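Local coordinates for paraflagellar rod component (Trypanosoma cruzi, PDB 6XYB), which is of unknown function but is a conserved kinetoplastid-specific protein named as a paraflagellar rod component, which assembles as a tetramer and binds metal ions, at residues P5-S10 and E91-R96; I18-S23 and V52-Y57. One frame throughout, in Å; residues are numbered along the deposited sequence. Where two conformers were deposited one is given.

Contact 1: residues P5-S10 and E91-R96. With K (potassium ion), chain F.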
loop_
_atom_site.group_PDB
_atom_site.type_symbol
_atom_site.label_atom_id
_atom_site.label_comp_id
_atom_site.label_asym_id
_atom_site.label_seq_id
_atom_site.Cartn_x
_atom_site.Cartn_y
_atom_site.Cartn_z
ATOM N N PRO C 5 2.734 10.405 17.896
ATOM C CA PRO C 5 2.627 8.969 17.743
ATOM C C PRO C 5 1.943 8.704 16.395
ATOM O O PRO C 5 1.363 9.632 15.749
ATOM C CB PRO C 5 1.743 8.539 18.925
ATOM C CG PRO C 5 1.781 9.700 19.862
ATOM C CD PRO C 5 1.826 10.889 18.936
ATOM N N ASN C 6 1.903 7.436 16.067
ATOM C CA ASN C 6 1.284 6.940 14.823
ATOM C C ASN C 6 0.182 5.958 15.254
ATOM O O ASN C 6 0.125 5.532 16.419
ATOM C CB ASN C 6 2.332 6.266 13.924
ATOM C CG ASN C 6 3.252 7.242 13.219
ATOM O OD1 ASN C 6 3.031 7.580 12.074
ATOM N ND2 ASN C 6 4.267 7.723 13.898
ATOM N N LEU C 7 -0.614 5.524 14.305
ATOM C CA LEU C 7 -1.708 4.585 14.531
ATOM C C LEU C 7 -1.634 3.554 13.431
ATOM O O LEU C 7 -1.326 3.884 12.271
ATOM C CB LEU C 7 -3.047 5.365 14.503
ATOM C CG LEU C 7 -4.400 4.723 14.691
ATOM C CD1 LEU C 7 -4.496 4.008 15.977
ATOM C CD2 LEU C 7 -5.397 5.860 14.610
ATOM N N CYS C 8 -1.884 2.307 13.790
ATOM C CA CYS C 8 -2.026 1.210 12.819
ATOM C C CYS C 8 -3.402 0.598 13.010
ATOM O O CYS C 8 -3.712 0.159 14.162
ATOM C CB CYS C 8 -0.942 0.146 12.971
ATOM S SG CYS C 8 -1.202 -1.314 11.911
ATOM N N VAL C 9 -4.196 0.537 11.945
ATOM C CA VAL C 9 -5.465 -0.188 12.000
ATOM C C VAL C 9 -5.313 -1.391 11.062
ATOM O O VAL C 9 -4.843 -1.264 9.920
ATOM C CB VAL C 9 -6.638 0.660 11.560
ATOM C CG1 VAL C 9 -7.951 -0.121 11.537
ATOM C CG2 VAL C 9 -6.814 1.867 12.433
ATOM N N SER C 10 -5.677 -2.566 11.566
ATOM C CA SER C 10 -5.592 -3.755 10.724
ATOM C C SER C 10 -6.984 -4.361 10.635
ATOM O O SER C 10 -7.682 -4.387 11.654
ATOM C CB SER C 10 -4.587 -4.739 11.284
ATOM O OG SER C 10 -4.340 -5.805 10.397
ATOM N N GLU C 91 -10.828 13.055 13.402
ATOM C CA GLU C 91 -10.169 12.994 14.729
ATOM C C GLU C 91 -8.684 13.380 14.664
ATOM O O GLU C 91 -8.049 13.218 15.683
ATOM C CB GLU C 91 -10.338 11.568 15.268
ATOM C CG GLU C 91 -11.782 11.299 15.649
ATOM C CD GLU C 91 -12.216 11.983 16.952
ATOM O OE1 GLU C 91 -11.652 11.684 18.058
ATOM O OE2 GLU C 91 -13.121 12.809 16.863
ATOM N N GLY C 92 -8.184 13.856 13.523
ATOM C CA GLY C 92 -6.845 14.439 13.381
ATOM C C GLY C 92 -5.813 13.403 12.991
ATOM O O GLY C 92 -4.619 13.671 13.163
ATOM N N TRP C 93 -6.250 12.266 12.455
ATOM C CA TRP C 93 -5.347 11.176 12.022
ATOM C C TRP C 93 -5.401 11.074 10.484
ATOM O O TRP C 93 -6.479 10.726 9.928
ATOM C CB TRP C 93 -5.747 9.853 12.643
ATOM C CG TRP C 93 -5.537 9.748 14.126
ATOM C CD1 TRP C 93 -6.503 9.782 15.086
ATOM C CD2 TRP C 93 -4.295 9.586 14.827
ATOM N NE1 TRP C 93 -5.934 9.666 16.354
ATOM C CE2 TRP C 93 -4.571 9.505 16.207
ATOM C CE3 TRP C 93 -2.983 9.422 14.368
ATOM C CZ2 TRP C 93 -3.562 9.352 17.155
ATOM C CZ3 TRP C 93 -1.983 9.308 15.308
ATOM C CH2 TRP C 93 -2.278 9.205 16.656
ATOM N N ASN C 94 -4.228 11.246 9.890
ATOM C CA ASN C 94 -4.065 11.392 8.428
ATOM C C ASN C 94 -3.509 10.069 7.868
ATOM O O ASN C 94 -2.575 9.537 8.420
ATOM C CB ASN C 94 -3.174 12.572 8.042
ATOM C CG ASN C 94 -3.742 13.903 8.494
ATOM O OD1 ASN C 94 -3.103 14.643 9.228
ATOM N ND2 ASN C 94 -4.996 14.160 8.180
ATOM N N LEU C 95 -4.135 9.568 6.816
ATOM C CA LEU C 95 -3.711 8.278 6.203
ATOM C C LEU C 95 -2.412 8.488 5.462
ATOM O O LEU C 95 -2.342 9.433 4.640
ATOM C CB LEU C 95 -4.770 7.795 5.242
ATOM C CG LEU C 95 -4.443 6.497 4.494
ATOM C CD1 LEU C 95 -4.362 5.327 5.426
ATOM C CD2 LEU C 95 -5.479 6.279 3.399
ATOM N N ARG C 96 -1.427 7.651 5.783
ATOM C CA ARG C 96 -0.099 7.746 5.183
ATOM C C ARG C 96 0.211 6.558 4.275
ATOM O O ARG C 96 0.910 6.759 3.267
ATOM C CB ARG C 96 0.979 7.856 6.257
ATOM C CG ARG C 96 0.793 9.089 7.131
ATOM C CD ARG C 96 0.951 10.408 6.410
ATOM N NE ARG C 96 2.356 10.363 6.186
ATOM C CZ ARG C 96 3.306 10.965 6.891
ATOM N NH1 ARG C 96 3.041 11.804 7.882
ATOM N NH2 ARG C 96 4.557 10.679 6.584
HETATM K K K F . 1.123 7.182 0.643
HETATM O O HOH W 1 -0.783 9.604 1.952
#

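Contact 2: residues I18-S23 and V52-Y57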
loop_
_atom_site.group_PDB
_atom_site.type_symbol
_atom_site.label_atom_id
_atom_site.label_comp_id
_atom_site.label_asym_id
_atom_site.label_seq_id
_atom_site.Cartn_x
_atom_site.Cartn_y
_atom_site.Cartn_z
ATOM N N ILE C 18 -11.368 -6.175 13.353
ATOM C CA ILE C 18 -10.652 -4.896 13.212
ATOM C C ILE C 18 -9.859 -4.670 14.505
ATOM O O ILE C 18 -10.404 -4.731 15.608
ATOM C CB ILE C 18 -11.611 -3.724 12.960
ATOM C CG1 ILE C 18 -12.435 -3.940 11.689
ATOM C CG2 ILE C 18 -10.817 -2.409 12.962
ATOM C CD1 ILE C 18 -13.693 -3.151 11.644
ATOM N N THR C 19 -8.560 -4.407 14.386
ATOM C CA THR C 19 -7.671 -4.100 15.514
ATOM C C THR C 19 -7.049 -2.715 15.306
ATOM O O THR C 19 -6.692 -2.380 14.168
ATOM C CB THR C 19 -6.615 -5.183 15.681
ATOM O OG1 THR C 19 -5.963 -5.496 14.463
ATOM C CG2 THR C 19 -7.176 -6.472 16.212
ATOM N N MET C 20 -6.874 -1.980 16.390
ATOM C CA MET C 20 -6.307 -0.630 16.355
ATOM C C MET C 20 -5.203 -0.538 17.379
ATOM O O MET C 20 -5.456 -0.828 18.551
ATOM C CB MET C 20 -7.418 0.389 16.644
ATOM C CG MET C 20 -8.622 0.201 15.763
ATOM S SD MET C 20 -9.685 1.614 15.642
ATOM C CE MET C 20 -10.300 1.732 17.251
ATOM N N LEU C 21 -3.999 -0.171 16.936
ATOM C CA LEU C 21 -2.799 -0.011 17.792
ATOM C C LEU C 21 -2.321 1.415 17.703
ATOM O O LEU C 21 -2.331 1.990 16.675
ATOM C CB LEU C 21 -1.673 -0.912 17.303
ATOM C CG LEU C 21 -1.769 -2.405 17.511
ATOM C CD1 LEU C 21 -2.739 -2.997 16.517
ATOM C CD2 LEU C 21 -0.365 -3.005 17.377
ATOM N N GLY C 22 -1.862 1.941 18.824
ATOM C CA GLY C 22 -1.341 3.305 18.911
ATOM C C GLY C 22 -1.512 3.866 20.310
ATOM O O GLY C 22 -2.661 3.886 20.756
ATOM N N SER C 23 -0.427 4.283 20.972
ATOM C CA SER C 23 -0.401 4.786 22.378
ATOM C C SER C 23 -1.357 5.969 22.537
ATOM O O SER C 23 -1.980 6.093 23.622
ATOM C CB SER C 23 0.997 5.175 22.840
ATOM O OG SER C 23 1.696 5.958 21.869
ATOM N N VAL C 52 -22.075 -3.880 18.309
ATOM C CA VAL C 52 -20.754 -4.469 18.663
ATOM C C VAL C 52 -19.800 -3.357 19.111
ATOM O O VAL C 52 -19.990 -2.169 18.752
ATOM C CB VAL C 52 -20.114 -5.284 17.528
ATOM C CG1 VAL C 52 -20.876 -6.571 17.232
ATOM C CG2 VAL C 52 -19.949 -4.426 16.297
ATOM N N LYS C 53 -18.844 -3.752 19.945
ATOM C CA LYS C 53 -17.959 -2.821 20.677
ATOM C C LYS C 53 -16.503 -3.196 20.405
ATOM O O LYS C 53 -16.168 -4.366 20.161
ATOM C CB LYS C 53 -18.174 -2.926 22.192
ATOM C CG LYS C 53 -19.585 -2.722 22.689
ATOM C CD LYS C 53 -19.562 -2.450 24.163
ATOM C CE LYS C 53 -20.253 -1.151 24.539
ATOM N NZ LYS C 53 -19.467 0.031 24.105
ATOM N N PHE C 54 -15.631 -2.217 20.479
ATOM C CA PHE C 54 -14.207 -2.469 20.667
ATOM C C PHE C 54 -13.927 -2.838 22.116
ATOM O O PHE C 54 -14.402 -2.136 23.038
ATOM C CB PHE C 54 -13.438 -1.198 20.288
ATOM C CG PHE C 54 -13.214 -1.011 18.814
ATOM C CD1 PHE C 54 -12.225 -1.730 18.156
ATOM C CD2 PHE C 54 -13.933 -0.093 18.105
ATOM C CE1 PHE C 54 -11.945 -1.560 16.809
ATOM C CE2 PHE C 54 -13.666 0.089 16.763
ATOM C CZ PHE C 54 -12.721 -0.687 16.094
ATOM N N LEU C 55 -13.146 -3.901 22.281
ATOM C CA LEU C 55 -12.572 -4.334 23.563
ATOM C C LEU C 55 -11.071 -4.071 23.615
ATOM O O LEU C 55 -10.402 -4.247 22.611
ATOM C CB LEU C 55 -12.852 -5.814 23.815
ATOM C CG LEU C 55 -14.327 -6.243 23.864
ATOM C CD1 LEU C 55 -14.451 -7.702 24.310
ATOM C CD2 LEU C 55 -15.180 -5.367 24.770
ATOM N N PHE C 56 -10.596 -3.653 24.802
ATOM C CA PHE C 56 -9.168 -3.359 25.023
ATOM C C PHE C 56 -8.431 -4.594 25.506
ATOM O O PHE C 56 -8.837 -5.236 26.476
ATOM C CB PHE C 56 -8.984 -2.205 25.985
ATOM C CG PHE C 56 -7.548 -1.868 26.212
ATOM C CD1 PHE C 56 -6.872 -1.094 25.283
ATOM C CD2 PHE C 56 -6.892 -2.312 27.348
ATOM C CE1 PHE C 56 -5.563 -0.732 25.516
ATOM C CE2 PHE C 56 -5.559 -1.987 27.544
ATOM C CZ PHE C 56 -4.911 -1.183 26.636
ATOM N N TYR C 57 -7.245 -4.821 24.945
ATOM C CA TYR C 57 -6.269 -5.817 25.441
ATOM C C TYR C 57 -4.852 -5.258 25.481
ATOM O O TYR C 57 -4.440 -4.531 24.618
ATOM C CB TYR C 57 -6.245 -7.021 24.503
ATOM C CG TYR C 57 -7.538 -7.804 24.355
ATOM C CD1 TYR C 57 -8.545 -7.467 23.461
ATOM C CD2 TYR C 57 -7.735 -8.956 25.127
ATOM C CE1 TYR C 57 -9.666 -8.267 23.294
ATOM C CE2 TYR C 57 -8.849 -9.769 24.989
ATOM C CZ TYR C 57 -9.851 -9.386 24.117
ATOM O OH TYR C 57 -10.936 -10.205 24.045
#

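Contact 1: residues P5-S10 and E91-R96
Leu7 and Trp93 are the nearest residues along the two backbones, yet their CA atoms stay 7.9 Å apart, because strand 108-117 lies between strands 6-13 and 93-103 in the antiparallel sheet and is backbone hydrogen-bonded to both. Side chains therefore have to bridge the gap. Leu7 does so with its CG anti to the backbone N (chi1 180°), which sends CD2 over one face of the indole. CD2 stands 3.9 Å from the centroid of the five-membered ring of Trp93 and only 9° off its normal, a CH-pi contact of nearly vertical approach. Closer to the Leu7 backbone, CB lies 4.1 Å from CE3 of Trp93, so the leucine covers part of both rings. The far end of the indole meets main chain instead: CZ3 of Trp93 is 3.4 Å from Pro5 O, which sits at the ring edge close to its plane. Leu88 of helix 74-90, which ends in a Schellman motif with Gly92 as C-prime residue, packs against both Leu7 and Trp93, placing them on the helix-covered face of the sheet, and Arg117 adds a cation-pi contact to the indole. On the other face Asn6 ND2 is bonded to Glu89 of the second subunit. At the far end of 91-96, Arg96 O binds a potassium ion at 2.7 Å together with Arg96 O of the three other subunits. With no hydrogen bond between 5-10 and 91-96, the contact rests on dispersion and CH-pi attraction. Pro5 O is buried without a hydrogen-bonding partner, and the weakly positive C-H edge of the indole may compensate in part.

Contact 2: residues I18-S23 and V52-Y57
Met20 meets Phe54 from CG outward, the two side chains crossing at about a right angle. CB only points from strand 17-21 toward residues 52-57, and CG comes within 3.9 Å of Phe54 CE1. Next along the chain, SD lies 3.8 Å from Phe54 CZ and well off the ring normal, an oblique Met-aromatic contact. A bend at chi3 (-66°) then turns the methyl over the ring: CE is 3.7 Å from the Phe54 centroid, 16° off the normal, in a CH-pi contact displaced toward the CZ rim. The two segments are not adjacent in the antiparallel sheet. Strand 62-66 separates strand 17-21 from strand 55-57, outermost in the sheet of this chain, and Phe54 turns its ring inward against helix 27-36, where Val30 touches both Met20 and Phe54. Trp63 and Met65 of the intervening strand also pack on the phenylalanine. Ile18, two residues before Met20 on the same face, brings CG2 to 4.0 Å from Phe54 CZ, while its carbonyl O is 3.7 Å from CE1. The backbone N of Phe54 is hydrogen-bonded to Glu34 of the helix.

How the contacts relate
Contacts 1 and 2 have centres 13 Å apart and belong to one sheet, joined where strands 6-13 and 17-21 run side by side. Probable hydrogen bonds of 2.8 Å link Ser10 N to Thr19 O and Cys8 O to Leu21 N. On the helix-covered face Val9 touches Ile18 and Met20, so the apolar layer is continuous from helix 74-90 at contact 1 to helix 27-36 at contact 2. The other face meets the second subunit, through Asn6 and Leu21 among others. The potassium ion, held at Arg96 of contact 1, is 15.5 Å from Leu7 CD2 and takes no part in the Leu7-Trp93 packing; Ser98 and Ser100, magnesium sites unoccupied in this chain, lie further along strand 93-103, away from both.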